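Local coordinates for 70 kDa protein (Xanthomonas sp., PDB 4B2N) that cleaves rubber as a processive dioxygenase, its single chain carrying two covalently attached c-type hemes, at residues P83-T86 and Q90-A93; R149-L154 and G181-L186; G395-R400 and I656-T661; Y367-L372 and P405-D410. All coordinates share one frame; numbering follows the deposited sequence.

How the contacts relate
Contact 3 is the buried one of the four, contact 1 lies at the surface, and contacts 2 and 4 are partly buried. Contacts 3 and 4 are neighbours near the second heme, their centres about 12 Å apart; they touch through Tyr367 and His368 of helix 357-369, whose polar atoms reach the backbone of 395-400. Contacts 1 and 2 stand apart, with about 17 Å between their nearest atoms, and contact 2 is on the opposite side of the chain's centre from contact 4. Only contact 1 has direct hydrogen bonding between its segments. Contact 2 is proline against tryptophan, contact 3 a tyrosine hydroxyl meeting carbon, and contact 4 a tyrosine whose ring edge meets a backbone carbonyl and whose hydroxyl meets a glutamate CG.

Contact 1: residues P83-T86 and Q90-A93; sequences PRPT and QFRA
The amide oxygen of Gln90 takes the backbone N-H of Thr86, with Thr86 N 2.9 Å from Gln90 OE1 and an N-H...O angle of 160°. The donor stands above the carbonyl plane of the side-chain amide, 36° out of it. A water adds a second grip on the same oxygen: it donates to Gln90 OE1 and to Arg84 O, bridging the glutamine to the backbone two residues before Thr86. Gln90 reaches these partners because CG lies beside its own backbone N (chi1 -75°) and the chain runs extended from there, back over the residues that lead into helix 88-104.

Beneath this polar layer sits Pro85, whose CB packs 3.8 Å from Gln90 CB and 4.0 Å from Phe91 CB. Its CG meets the rim of the Phe91 ring near the ring plane. Within the segment, Pro85 CD lies over one face of the Arg84 guanidinium, offset toward its rim, while Phe91 CE1 is at the edge of that group. Arg84 NH2 has its stronger partner elsewhere, in Asn341 OD1 of helix 333-345. The Phe91 ring is buried, touching Leu28 and Met29 of helix 27-32. The chemistry is thus layered: a glutamine and a water tie down exposed backbone, and a proline beneath joins it to a buried aromatic ring at the start of the helix.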
loop_
_atom_site.group_PDB
_atom_site.type_symbol
_atom_site.label_atom_id
_atom_site.label_comp_id
_atom_site.label_asym_id
_atom_site.label_seq_id
_atom_site.Cartn_x
_atom_site.Cartn_y
_atom_site.Cartn_z
ATOM N N PRO A 83 15.208 6.232 -20.511
ATOM C CA PRO A 83 14.243 7.315 -20.477
ATOM C C PRO A 83 12.861 6.746 -20.199
ATOM O O PRO A 83 12.564 5.584 -20.560
ATOM C CB PRO A 83 14.303 7.899 -21.874
ATOM C CG PRO A 83 14.948 6.864 -22.754
ATOM C CD PRO A 83 15.856 6.073 -21.833
ATOM N N ARG A 84 12.022 7.546 -19.534
ATOM C CA ARG A 84 10.648 7.223 -19.423
ATOM C C ARG A 84 9.982 7.373 -20.821
ATOM O O ARG A 84 10.570 8.006 -21.742
ATOM C CB ARG A 84 9.984 8.220 -18.434
ATOM C CG ARG A 84 10.278 7.945 -16.954
ATOM C CD ARG A 84 9.379 8.800 -16.047
ATOM N NE ARG A 84 7.983 8.680 -16.541
ATOM C CZ ARG A 84 7.199 7.633 -16.286
ATOM N NH1 ARG A 84 7.621 6.623 -15.491
ATOM N NH2 ARG A 84 6.018 7.568 -16.847
ATOM N N PRO A 85 8.737 6.895 -20.973
ATOM C CA PRO A 85 7.986 7.026 -22.254
ATOM C C PRO A 85 7.857 8.493 -22.625
ATOM O O PRO A 85 7.697 9.300 -21.711
ATOM C CB PRO A 85 6.581 6.489 -21.901
ATOM C CG PRO A 85 6.876 5.467 -20.831
ATOM C CD PRO A 85 8.032 6.029 -20.013
ATOM N N THR A 86 7.895 8.807 -23.937
ATOM C CA THR A 86 7.845 10.220 -24.379
ATOM C C THR A 86 6.604 10.412 -25.258
ATOM O O THR A 86 6.252 11.555 -25.617
ATOM C CB THR A 86 9.066 10.595 -25.230
ATOM O OG1 THR A 86 9.098 9.729 -26.362
ATOM C CG2 THR A 86 10.391 10.470 -24.404
ATOM N N GLN A 90 4.076 4.768 -26.454
ATOM C CA GLN A 90 5.090 4.217 -25.537
ATOM C C GLN A 90 4.515 3.993 -24.151
ATOM O O GLN A 90 4.666 2.916 -23.561
ATOM C CB GLN A 90 6.307 5.095 -25.462
ATOM C CG GLN A 90 7.188 4.972 -26.715
ATOM C CD GLN A 90 8.371 5.948 -26.584
ATOM O OE1 GLN A 90 8.599 6.517 -25.526
ATOM N NE2 GLN A 90 9.135 6.119 -27.676
ATOM N N PHE A 91 3.764 4.975 -23.667
ATOM C CA PHE A 91 3.206 4.844 -22.320
ATOM C C PHE A 91 2.156 3.731 -22.242
ATOM O O PHE A 91 2.192 2.826 -21.313
ATOM C CB PHE A 91 2.589 6.187 -21.923
ATOM C CG PHE A 91 1.936 6.171 -20.568
ATOM C CD1 PHE A 91 2.704 6.120 -19.394
ATOM C CD2 PHE A 91 0.558 6.213 -20.457
ATOM C CE1 PHE A 91 2.089 6.096 -18.124
ATOM C CE2 PHE A 91 -0.044 6.161 -19.204
ATOM C CZ PHE A 91 0.732 6.107 -18.037
ATOM N N ARG A 92 1.272 3.722 -23.252
ATOM C CA ARG A 92 0.167 2.753 -23.272
ATOM C C ARG A 92 0.744 1.333 -23.383
ATOM O O ARG A 92 0.217 0.418 -22.761
ATOM C CB ARG A 92 -0.855 3.058 -24.428
ATOM C CG ARG A 92 -1.644 4.347 -24.163
ATOM C CD ARG A 92 -2.845 4.482 -25.085
ATOM N NE ARG A 92 -2.404 4.880 -26.406
ATOM C CZ ARG A 92 -2.780 5.993 -27.051
ATOM N NH1 ARG A 92 -3.671 6.818 -26.542
ATOM N NH2 ARG A 92 -2.254 6.237 -28.268
ATOM N N ALA A 93 1.820 1.164 -24.154
ATOM C CA ALA A 93 2.408 -0.187 -24.299
ATOM C C ALA A 93 3.019 -0.570 -22.953
ATOM O O ALA A 93 2.907 -1.697 -22.493
ATOM C CB ALA A 93 3.539 -0.116 -25.309
HETATM O O HOH W 1 11.325 6.712 -24.034
#

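Contact 2: residues R149-L154 and G181-L186; sequences RNPYPL and GRWTGL
Two prolines, Pro151 and Pro153, face Trp183 and Gly185 without a single direct hydrogen bond between the segments. The closest meeting is between the puckered tip of Pro151 and the far end of the indole: Pro151 CG is 3.6 Å from Trp183 CH2 and 3.7 Å from Trp183 CZ3. The side chains meet at about a right angle, and the proline approaches the indole obliquely. Trp183 has CG beside its backbone N (chi1 -68°), which sends the six-membered ring across to the proline. Pro151 is covered a second time from its own segment, since its CB lies 3.5 Å above one face of the Arg149 guanidinium, a group held by Asn163 O. Farther along, Pro153 CG comes 4.5 Å from Gly185 CA, a looser touch against bare backbone.

Polar linkage comes from a third party. The amide of Gln175 spans the gap, with NE2 bonded to Pro151 O and OE1 to Gly185 N, so one side chain ties together two backbones that share no direct hydrogen bond. The tryptophan's own carbonyl is bonded to Asn160 ND2.

The loop is shaped locally by Thr184, whose OG1 accepts from Leu186 N at 3.1 Å with an N-H...O angle of 159°; Gly185, at positive phi, sits inside this turn. The arrangement is therefore an ST turn at the entry to strand 186-189, packed through a tryptophan against Pro151 of strand 151-152, which pairs antiparallel with strand 167-168, away from both hemes.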
loop_
_atom_site.group_PDB
_atom_site.type_symbol
_atom_site.label_atom_id
_atom_site.label_comp_id
_atom_site.label_asym_id
_atom_site.label_seq_id
_atom_site.Cartn_x
_atom_site.Cartn_y
_atom_site.Cartn_z
ATOM N N ARG A 149 -8.041 -14.935 -15.852
ATOM C CA ARG A 149 -7.753 -16.386 -15.685
ATOM C C ARG A 149 -6.416 -16.387 -14.907
ATOM O O ARG A 149 -5.444 -15.695 -15.302
ATOM C CB ARG A 149 -7.605 -17.060 -17.047
ATOM C CG ARG A 149 -7.226 -18.527 -16.972
ATOM C CD ARG A 149 -6.970 -19.040 -18.374
ATOM N NE ARG A 149 -6.440 -20.326 -18.162
ATOM C CZ ARG A 149 -5.164 -20.611 -18.277
ATOM N NH1 ARG A 149 -4.290 -19.700 -18.727
ATOM N NH2 ARG A 149 -4.829 -21.855 -18.003
ATOM N N ASN A 150 -6.410 -17.086 -13.772
ATOM C CA ASN A 150 -5.309 -16.980 -12.801
ATOM C C ASN A 150 -4.991 -18.428 -12.452
ATOM O O ASN A 150 -5.427 -18.945 -11.462
ATOM C CB ASN A 150 -5.833 -16.192 -11.609
ATOM C CG ASN A 150 -4.714 -15.882 -10.565
ATOM O OD1 ASN A 150 -5.034 -15.554 -9.381
ATOM N ND2 ASN A 150 -3.467 -16.042 -10.936
ATOM N N PRO A 151 -4.252 -19.125 -13.318
ATOM C CA PRO A 151 -4.291 -20.620 -13.236
ATOM C C PRO A 151 -3.280 -21.250 -12.263
ATOM O O PRO A 151 -2.230 -20.654 -11.932
ATOM C CB PRO A 151 -3.980 -21.027 -14.698
ATOM C CG PRO A 151 -3.021 -19.984 -15.166
ATOM C CD PRO A 151 -3.511 -18.662 -14.516
ATOM N N TYR A 152 -3.571 -22.479 -11.835
ATOM C CA TYR A 152 -2.555 -23.268 -11.119
ATOM C C TYR A 152 -2.776 -24.728 -11.520
ATOM O O TYR A 152 -3.876 -25.060 -11.934
ATOM C CB TYR A 152 -2.686 -23.095 -9.606
ATOM C CG TYR A 152 -3.802 -23.873 -8.938
ATOM C CD1 TYR A 152 -3.540 -25.218 -8.438
ATOM C CD2 TYR A 152 -5.078 -23.305 -8.767
ATOM C CE1 TYR A 152 -4.552 -25.937 -7.773
ATOM C CE2 TYR A 152 -6.056 -24.018 -8.094
ATOM C CZ TYR A 152 -5.771 -25.307 -7.598
ATOM O OH TYR A 152 -6.698 -26.027 -6.927
ATOM N N PRO A 153 -1.703 -25.571 -11.461
ATOM C CA PRO A 153 -1.928 -26.941 -11.966
ATOM C C PRO A 153 -2.511 -27.855 -10.874
ATOM O O PRO A 153 -2.038 -27.852 -9.719
ATOM C CB PRO A 153 -0.489 -27.409 -12.312
ATOM C CG PRO A 153 0.358 -26.692 -11.278
ATOM C CD PRO A 153 -0.266 -25.314 -11.191
ATOM N N LEU A 154 -3.546 -28.599 -11.247
ATOM C CA LEU A 154 -4.074 -29.693 -10.421
ATOM C C LEU A 154 -3.001 -30.773 -10.369
ATOM O O LEU A 154 -2.163 -30.836 -11.287
ATOM C CB LEU A 154 -5.359 -30.221 -11.059
ATOM C CG LEU A 154 -6.480 -29.192 -11.354
ATOM C CD1 LEU A 154 -7.769 -29.980 -11.555
ATOM C CD2 LEU A 154 -6.690 -28.123 -10.285
ATOM N N GLY A 181 10.313 -17.072 -17.927
ATOM C CA GLY A 181 9.037 -17.167 -18.599
ATOM C C GLY A 181 8.238 -18.473 -18.462
ATOM O O GLY A 181 7.285 -18.669 -19.221
ATOM N N ARG A 182 8.615 -19.335 -17.532
ATOM C CA ARG A 182 7.847 -20.559 -17.353
ATOM C C ARG A 182 6.893 -20.497 -16.178
ATOM O O ARG A 182 7.173 -19.873 -15.157
ATOM C CB ARG A 182 8.770 -21.751 -17.262
ATOM C CG ARG A 182 9.420 -21.976 -18.616
ATOM C CD ARG A 182 10.383 -23.115 -18.533
ATOM N NE ARG A 182 9.748 -24.369 -18.118
ATOM C CZ ARG A 182 9.119 -25.183 -18.949
ATOM N NH1 ARG A 182 8.977 -24.819 -20.209
ATOM N NH2 ARG A 182 8.636 -26.349 -18.522
ATOM N N TRP A 183 5.775 -21.188 -16.320
ATOM C CA TRP A 183 4.844 -21.350 -15.200
ATOM C C TRP A 183 5.573 -22.034 -14.066
ATOM O O TRP A 183 6.214 -23.073 -14.259
ATOM C CB TRP A 183 3.620 -22.199 -15.579
ATOM C CG TRP A 183 2.725 -21.488 -16.576
ATOM C CD1 TRP A 183 2.641 -21.747 -17.932
ATOM C CD2 TRP A 183 1.783 -20.405 -16.333
ATOM N NE1 TRP A 183 1.743 -20.931 -18.538
ATOM C CE2 TRP A 183 1.158 -20.124 -17.634
ATOM C CE3 TRP A 183 1.380 -19.675 -15.207
ATOM C CZ2 TRP A 183 0.192 -19.169 -17.793
ATOM C CZ3 TRP A 183 0.410 -18.670 -15.378
ATOM C CH2 TRP A 183 -0.171 -18.416 -16.668
ATOM N N THR A 184 5.414 -21.524 -12.860
ATOM C CA THR A 184 6.339 -21.924 -11.759
ATOM C C THR A 184 5.914 -23.183 -11.024
ATOM O O THR A 184 6.736 -23.822 -10.369
ATOM C CB THR A 184 6.386 -20.792 -10.782
ATOM O OG1 THR A 184 5.102 -20.659 -10.117
ATOM C CG2 THR A 184 6.658 -19.555 -11.591
ATOM N N GLY A 185 4.619 -23.488 -11.042
ATOM C CA GLY A 185 4.169 -24.619 -10.180
ATOM C C GLY A 185 4.191 -24.320 -8.684
ATOM O O GLY A 185 4.004 -25.232 -7.867
ATOM N N LEU A 186 4.331 -23.032 -8.305
ATOM C CA LEU A 186 4.428 -22.614 -6.901
ATOM C C LEU A 186 3.440 -21.491 -6.723
ATOM O O LEU A 186 3.335 -20.633 -7.596
ATOM C CB LEU A 186 5.809 -21.983 -6.572
ATOM C CG LEU A 186 6.965 -22.914 -6.948
ATOM C CD1 LEU A 186 8.333 -22.246 -6.722
ATOM C CD2 LEU A 186 6.851 -24.197 -6.101
#

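Contact 3: residues G395-R400 and I656-T661; sequences GVYSPR and IEYIKT
This is a small, buried meeting of two tyrosines, where the C-terminal helix 649-660 comes up against the loop that follows the heme-binding helix 391-394. The hydroxyl of Tyr658 makes the contact: Tyr658 OH is 3.3 Å from Tyr397 CB and lies near the plane of the Tyr397 ring, at its edge. Ser398 N is 3.9 Å from Tyr658 OH, too long for a hydrogen bond. Tyr658 reaches across with CG anti to its backbone N (chi1 176°). The Tyr397 ring turns instead toward Leu506, whose N bonds its hydroxyl, and both tyrosines also meet the ring of Tyr367 from helix 357-369.

Farther along the same segment, Tyr658 O accepts from Thr661 N at 2.9 Å; Thr661 OG1 is modelled too close to the same oxygen for its geometry to be taken at face value. Lys660 NZ forms a salt bridge with Glu657 OE1 at 2.9 Å, while Glu657 OE2 takes Asn356 N. In 395-400, Ser398 holds the N-cap position of helix 399-402, its OG bonded to His401 ND1.

Ile659 touches the heme, and His394, one of the two axial histidines of its iron, comes shortly before Tyr397. Loop and helix together form the surroundings of a CXXCH heme site, with a C-terminal helix packed on helix 357-369 in an arrangement reminiscent of the packed terminal helices of class I cytochromes c.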
loop_
_atom_site.group_PDB
_atom_site.type_symbol
_atom_site.label_atom_id
_atom_site.label_comp_id
_atom_site.label_asym_id
_atom_site.label_seq_id
_atom_site.Cartn_x
_atom_site.Cartn_y
_atom_site.Cartn_z
ATOM N N GLY A 395 -5.576 18.695 -1.498
ATOM C CA GLY A 395 -5.554 19.062 -2.907
ATOM C C GLY A 395 -6.763 19.840 -3.361
ATOM O O GLY A 395 -7.845 19.740 -2.752
ATOM N N VAL A 396 -6.598 20.571 -4.464
ATOM C CA VAL A 396 -7.716 21.294 -5.095
ATOM C C VAL A 396 -8.337 20.504 -6.256
ATOM O O VAL A 396 -7.638 20.139 -7.220
ATOM C CB VAL A 396 -7.205 22.643 -5.663
ATOM C CG1 VAL A 396 -8.320 23.361 -6.420
ATOM C CG2 VAL A 396 -6.673 23.527 -4.543
ATOM N N TYR A 397 -9.645 20.208 -6.143
ATOM C CA TYR A 397 -10.321 19.352 -7.108
ATOM C C TYR A 397 -11.183 20.139 -8.066
ATOM O O TYR A 397 -11.358 19.714 -9.178
ATOM C CB TYR A 397 -11.188 18.261 -6.445
ATOM C CG TYR A 397 -10.363 17.303 -5.632
ATOM C CD1 TYR A 397 -9.270 16.671 -6.186
ATOM C CD2 TYR A 397 -10.651 17.085 -4.298
ATOM C CE1 TYR A 397 -8.456 15.827 -5.413
ATOM C CE2 TYR A 397 -9.849 16.294 -3.491
ATOM C CZ TYR A 397 -8.768 15.643 -4.057
ATOM O OH TYR A 397 -7.997 14.854 -3.254
ATOM N N SER A 398 -11.768 21.228 -7.593
ATOM C CA SER A 398 -12.778 21.984 -8.314
ATOM C C SER A 398 -12.082 22.778 -9.431
ATOM O O SER A 398 -11.108 23.533 -9.135
ATOM C CB SER A 398 -13.478 22.908 -7.315
ATOM O OG SER A 398 -13.748 24.176 -7.869
ATOM N N PRO A 399 -12.522 22.582 -10.704
ATOM C CA PRO A 399 -11.848 23.317 -11.780
ATOM C C PRO A 399 -11.885 24.829 -11.539
ATOM O O PRO A 399 -10.957 25.538 -11.874
ATOM C CB PRO A 399 -12.698 22.963 -13.009
ATOM C CG PRO A 399 -13.229 21.598 -12.697
ATOM C CD PRO A 399 -13.587 21.707 -11.230
ATOM N N ARG A 400 -12.968 25.291 -10.935
ATOM C CA ARG A 400 -13.100 26.727 -10.640
ATOM C C ARG A 400 -12.004 27.207 -9.682
ATOM O O ARG A 400 -11.367 28.208 -9.940
ATOM C CB ARG A 400 -14.478 27.041 -10.092
ATOM C CG ARG A 400 -14.712 28.531 -9.864
ATOM C CD ARG A 400 -16.016 28.838 -9.124
ATOM N NE ARG A 400 -17.183 28.277 -9.789
ATOM C CZ ARG A 400 -18.422 28.300 -9.301
ATOM N NH1 ARG A 400 -18.694 28.880 -8.126
ATOM N NH2 ARG A 400 -19.396 27.723 -9.980
ATOM N N ILE A 656 -19.770 14.944 2.301
ATOM C CA ILE A 656 -19.903 13.553 1.804
ATOM C C ILE A 656 -20.461 13.460 0.400
ATOM O O ILE A 656 -19.959 12.697 -0.455
ATOM C CB ILE A 656 -20.684 12.665 2.791
ATOM C CG1 ILE A 656 -19.772 12.306 3.967
ATOM C CG2 ILE A 656 -21.192 11.390 2.135
ATOM C CD1 ILE A 656 -20.608 12.028 5.228
ATOM N N GLU A 657 -21.512 14.227 0.133
ATOM C CA GLU A 657 -22.057 14.273 -1.192
ATOM C C GLU A 657 -21.002 14.727 -2.196
ATOM O O GLU A 657 -20.922 14.199 -3.316
ATOM C CB GLU A 657 -23.227 15.259 -1.220
ATOM C CG GLU A 657 -24.167 14.857 -2.325
ATOM C CD GLU A 657 -24.920 13.568 -2.048
ATOM O OE1 GLU A 657 -24.823 12.998 -0.929
ATOM O OE2 GLU A 657 -25.566 13.075 -2.993
ATOM N N TYR A 658 -20.211 15.737 -1.825
ATOM C CA TYR A 658 -19.159 16.177 -2.725
ATOM C C TYR A 658 -18.126 15.048 -3.005
ATOM O O TYR A 658 -17.691 14.838 -4.158
ATOM C CB TYR A 658 -18.477 17.409 -2.144
ATOM C CG TYR A 658 -17.304 17.860 -2.985
ATOM C CD1 TYR A 658 -17.475 18.125 -4.351
ATOM C CD2 TYR A 658 -16.044 18.038 -2.424
ATOM C CE1 TYR A 658 -16.417 18.532 -5.128
ATOM C CE2 TYR A 658 -14.956 18.451 -3.203
ATOM C CZ TYR A 658 -15.181 18.703 -4.551
ATOM O OH TYR A 658 -14.196 19.137 -5.344
ATOM N N ILE A 659 -17.787 14.288 -1.989
ATOM C CA ILE A 659 -16.759 13.239 -2.170
ATOM C C ILE A 659 -17.259 12.131 -3.127
ATOM O O ILE A 659 -16.453 11.454 -3.835
ATOM C CB ILE A 659 -16.259 12.692 -0.824
ATOM C CG1 ILE A 659 -15.443 13.781 -0.099
ATOM C CG2 ILE A 659 -15.407 11.397 -1.038
ATOM C CD1 ILE A 659 -15.361 13.614 1.391
ATOM N N LYS A 660 -18.581 11.901 -3.105
ATOM C CA LYS A 660 -19.216 11.019 -4.083
ATOM C C LYS A 660 -18.881 11.401 -5.534
ATOM O O LYS A 660 -18.835 10.533 -6.369
ATOM C CB LYS A 660 -20.750 10.979 -3.882
ATOM C CG LYS A 660 -21.189 10.392 -2.562
ATOM C CD LYS A 660 -22.726 10.371 -2.488
ATOM C CE LYS A 660 -23.284 9.893 -1.153
ATOM N NZ LYS A 660 -24.772 10.106 -1.070
ATOM N N THR A 661 -18.687 12.699 -5.815
ATOM C CA THR A 661 -18.385 13.134 -7.146
ATOM C C THR A 661 -16.892 13.017 -7.499
ATOM O O THR A 661 -16.527 13.227 -8.655
ATOM C CB THR A 661 -18.756 14.593 -7.422
ATOM O OG1 THR A 661 -17.969 15.422 -6.622
ATOM C CG2 THR A 661 -20.235 14.920 -7.101
#

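Contact 4: residues Y367-L372 and P405-D410; sequences YHERDL and PNYLPD
Tyr407 carries most of this contact, bringing its ring edge and hydroxyl to the last turn of helix 357-369 at His368 and Glu369. With CG beside the backbone N (chi1 -68°), the ring extends from its loop so that CE1 comes 3.3 Å from His368 O. That oxygen lies at the ring edge, near its plane, where the slightly positive C-H rim can face a helix-end carbonyl.

Glu369 meets the phenol end. Its CG is 3.4 Å from Tyr407 OH, so the hydroxyl rests against the aliphatic part of the glutamate; the nearest carboxylate oxygen, Glu369 OE2, is 4.0 Å from Tyr407 OH, and no hydrogen bond forms between them. The two side chains cross at about a right angle, with carboxylate and ring planes 33° apart. The glutamate's polar partner is elsewhere: OE2 is bonded to His401 NE2, linking the helix end to helix 399-402.

His368 turns its imidazole inward. ND1 is bonded to Ala364 O and NE2 to Tyr397 N, which holds the ring at both nitrogens and is consistent with a neutral imidazole carrying its proton on ND1. Tyr367 CD1 sits 3.3 Å above the centre of one imidazole face.

Just beyond the helix, Leu372 touches the heme, and Tyr367 packs on Cys390, one of its covalent attachments. The site is a helix C-terminus in the wall of a c-type heme pocket, covered on its outer side by a tyrosine from the loop after helix 399-402.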
loop_
_atom_site.group_PDB
_atom_site.type_symbol
_atom_site.label_atom_id
_atom_site.label_comp_id
_atom_site.label_asym_id
_atom_site.label_seq_id
_atom_site.Cartn_x
_atom_site.Cartn_y
_atom_site.Cartn_z
ATOM N N TYR A 367 -15.489 22.163 0.972
ATOM C CA TYR A 367 -14.195 21.451 0.760
ATOM C C TYR A 367 -13.046 22.476 0.554
ATOM O O TYR A 367 -11.998 22.421 1.227
ATOM C CB TYR A 367 -14.316 20.455 -0.421
ATOM C CG TYR A 367 -12.959 19.764 -0.670
ATOM C CD1 TYR A 367 -11.978 20.394 -1.377
ATOM C CD2 TYR A 367 -12.683 18.513 -0.149
ATOM C CE1 TYR A 367 -10.722 19.819 -1.548
ATOM C CE2 TYR A 367 -11.446 17.943 -0.317
ATOM C CZ TYR A 367 -10.486 18.585 -1.001
ATOM O OH TYR A 367 -9.260 17.995 -1.140
ATOM N N HIS A 368 -13.256 23.417 -0.362
ATOM C CA HIS A 368 -12.205 24.345 -0.785
ATOM C C HIS A 368 -12.126 25.623 0.052
ATOM O O HIS A 368 -11.093 26.322 0.063
ATOM C CB HIS A 368 -12.466 24.702 -2.234
ATOM C CG HIS A 368 -12.249 23.567 -3.182
ATOM N ND1 HIS A 368 -13.241 22.669 -3.509
ATOM C CD2 HIS A 368 -11.092 23.158 -3.840
ATOM C CE1 HIS A 368 -12.721 21.766 -4.379
ATOM N NE2 HIS A 368 -11.420 22.081 -4.592
ATOM N N GLU A 369 -13.167 25.929 0.827
ATOM C CA GLU A 369 -13.166 27.254 1.432
ATOM C C GLU A 369 -13.375 27.325 2.913
ATOM O O GLU A 369 -13.031 28.349 3.505
ATOM C CB GLU A 369 -14.194 28.188 0.729
ATOM C CG GLU A 369 -13.922 28.363 -0.772
ATOM C CD GLU A 369 -14.929 29.247 -1.490
ATOM O OE1 GLU A 369 -15.620 30.050 -0.830
ATOM O OE2 GLU A 369 -15.034 29.162 -2.720
ATOM N N ARG A 370 -13.943 26.279 3.518
ATOM C CA ARG A 370 -14.305 26.373 4.943
ATOM C C ARG A 370 -13.052 26.185 5.795
ATOM O O ARG A 370 -12.377 25.164 5.701
ATOM C CB ARG A 370 -15.389 25.352 5.316
ATOM C CG ARG A 370 -16.355 25.805 6.439
ATOM C CD ARG A 370 -15.763 25.774 7.831
ATOM N NE ARG A 370 -16.729 25.276 8.835
ATOM C CZ ARG A 370 -16.424 25.085 10.121
ATOM N NH1 ARG A 370 -15.207 25.393 10.564
ATOM N NH2 ARG A 370 -17.336 24.611 10.977
ATOM N N ASP A 371 -12.723 27.184 6.609
ATOM C CA ASP A 371 -11.564 27.080 7.476
ATOM C C ASP A 371 -11.950 26.242 8.679
ATOM O O ASP A 371 -12.846 26.608 9.417
ATOM C CB ASP A 371 -11.097 28.462 7.913
ATOM C CG ASP A 371 -9.819 28.434 8.788
ATOM O OD1 ASP A 371 -9.334 27.353 9.315
ATOM O OD2 ASP A 371 -9.289 29.550 8.954
ATOM N N LEU A 372 -11.266 25.121 8.900
ATOM C CA LEU A 372 -11.643 24.261 10.020
ATOM C C LEU A 372 -11.300 24.842 11.369
ATOM O O LEU A 372 -11.855 24.419 12.399
ATOM C CB LEU A 372 -11.102 22.800 9.855
ATOM C CG LEU A 372 -11.723 22.076 8.645
ATOM C CD1 LEU A 372 -11.002 20.755 8.415
ATOM C CD2 LEU A 372 -13.226 21.860 8.730
ATOM N N PRO A 405 -5.552 31.597 -8.502
ATOM C CA PRO A 405 -4.279 31.564 -7.766
ATOM C C PRO A 405 -4.391 31.847 -6.269
ATOM O O PRO A 405 -3.397 31.661 -5.566
ATOM C CB PRO A 405 -3.391 32.589 -8.490
ATOM C CG PRO A 405 -4.341 33.431 -9.280
ATOM C CD PRO A 405 -5.509 32.539 -9.633
ATOM N N ASN A 406 -5.555 32.282 -5.778
ATOM C CA ASN A 406 -5.771 32.258 -4.332
ATOM C C ASN A 406 -5.815 30.793 -3.814
ATOM O O ASN A 406 -5.609 30.536 -2.608
ATOM C CB ASN A 406 -7.061 32.994 -3.937
ATOM C CG ASN A 406 -7.035 34.459 -4.340
ATOM O OD1 ASN A 406 -6.009 35.130 -4.194
ATOM N ND2 ASN A 406 -8.137 34.933 -4.898
ATOM N N TYR A 407 -6.070 29.844 -4.719
ATOM C CA TYR A 407 -6.202 28.418 -4.326
ATOM C C TYR A 407 -5.032 27.571 -4.811
ATOM O O TYR A 407 -4.533 26.742 -4.061
ATOM C CB TYR A 407 -7.563 27.819 -4.782
ATOM C CG TYR A 407 -8.630 28.484 -3.979
ATOM C CD1 TYR A 407 -8.985 27.996 -2.736
ATOM C CD2 TYR A 407 -9.200 29.671 -4.414
ATOM C CE1 TYR A 407 -9.936 28.669 -1.949
ATOM C CE2 TYR A 407 -10.124 30.359 -3.627
ATOM C CZ TYR A 407 -10.477 29.848 -2.391
ATOM O OH TYR A 407 -11.406 30.480 -1.566
ATOM N N LEU A 408 -4.593 27.787 -6.048
ATOM C CA LEU A 408 -3.669 26.836 -6.720
ATOM C C LEU A 408 -2.896 27.659 -7.701
ATOM O O LEU A 408 -3.524 28.429 -8.411
ATOM C CB LEU A 408 -4.442 25.826 -7.577
ATOM C CG LEU A 408 -4.297 24.304 -7.491
ATOM C CD1 LEU A 408 -4.563 23.645 -8.837
ATOM C CD2 LEU A 408 -3.142 23.697 -6.678
ATOM N N PRO A 409 -1.553 27.460 -7.813
ATOM C CA PRO A 409 -0.708 28.332 -8.627
ATOM C C PRO A 409 -0.708 27.862 -10.063
ATOM O O PRO A 409 -0.208 28.550 -10.895
ATOM C CB PRO A 409 0.683 28.141 -8.017
ATOM C CG PRO A 409 0.672 26.696 -7.553
ATOM C CD PRO A 409 -0.748 26.437 -7.083
ATOM N N ASP A 410 -1.267 26.685 -10.372
ATOM C CA ASP A 410 -1.219 26.214 -11.757
ATOM C C ASP A 410 -2.372 25.243 -11.945
ATOM O O ASP A 410 -2.472 24.286 -11.171
ATOM C CB ASP A 410 0.143 25.554 -11.955
ATOM C CG ASP A 410 0.350 25.009 -13.359
ATOM O OD1 ASP A 410 -0.594 24.711 -14.123
ATOM O OD2 ASP A 410 1.513 24.793 -13.697
#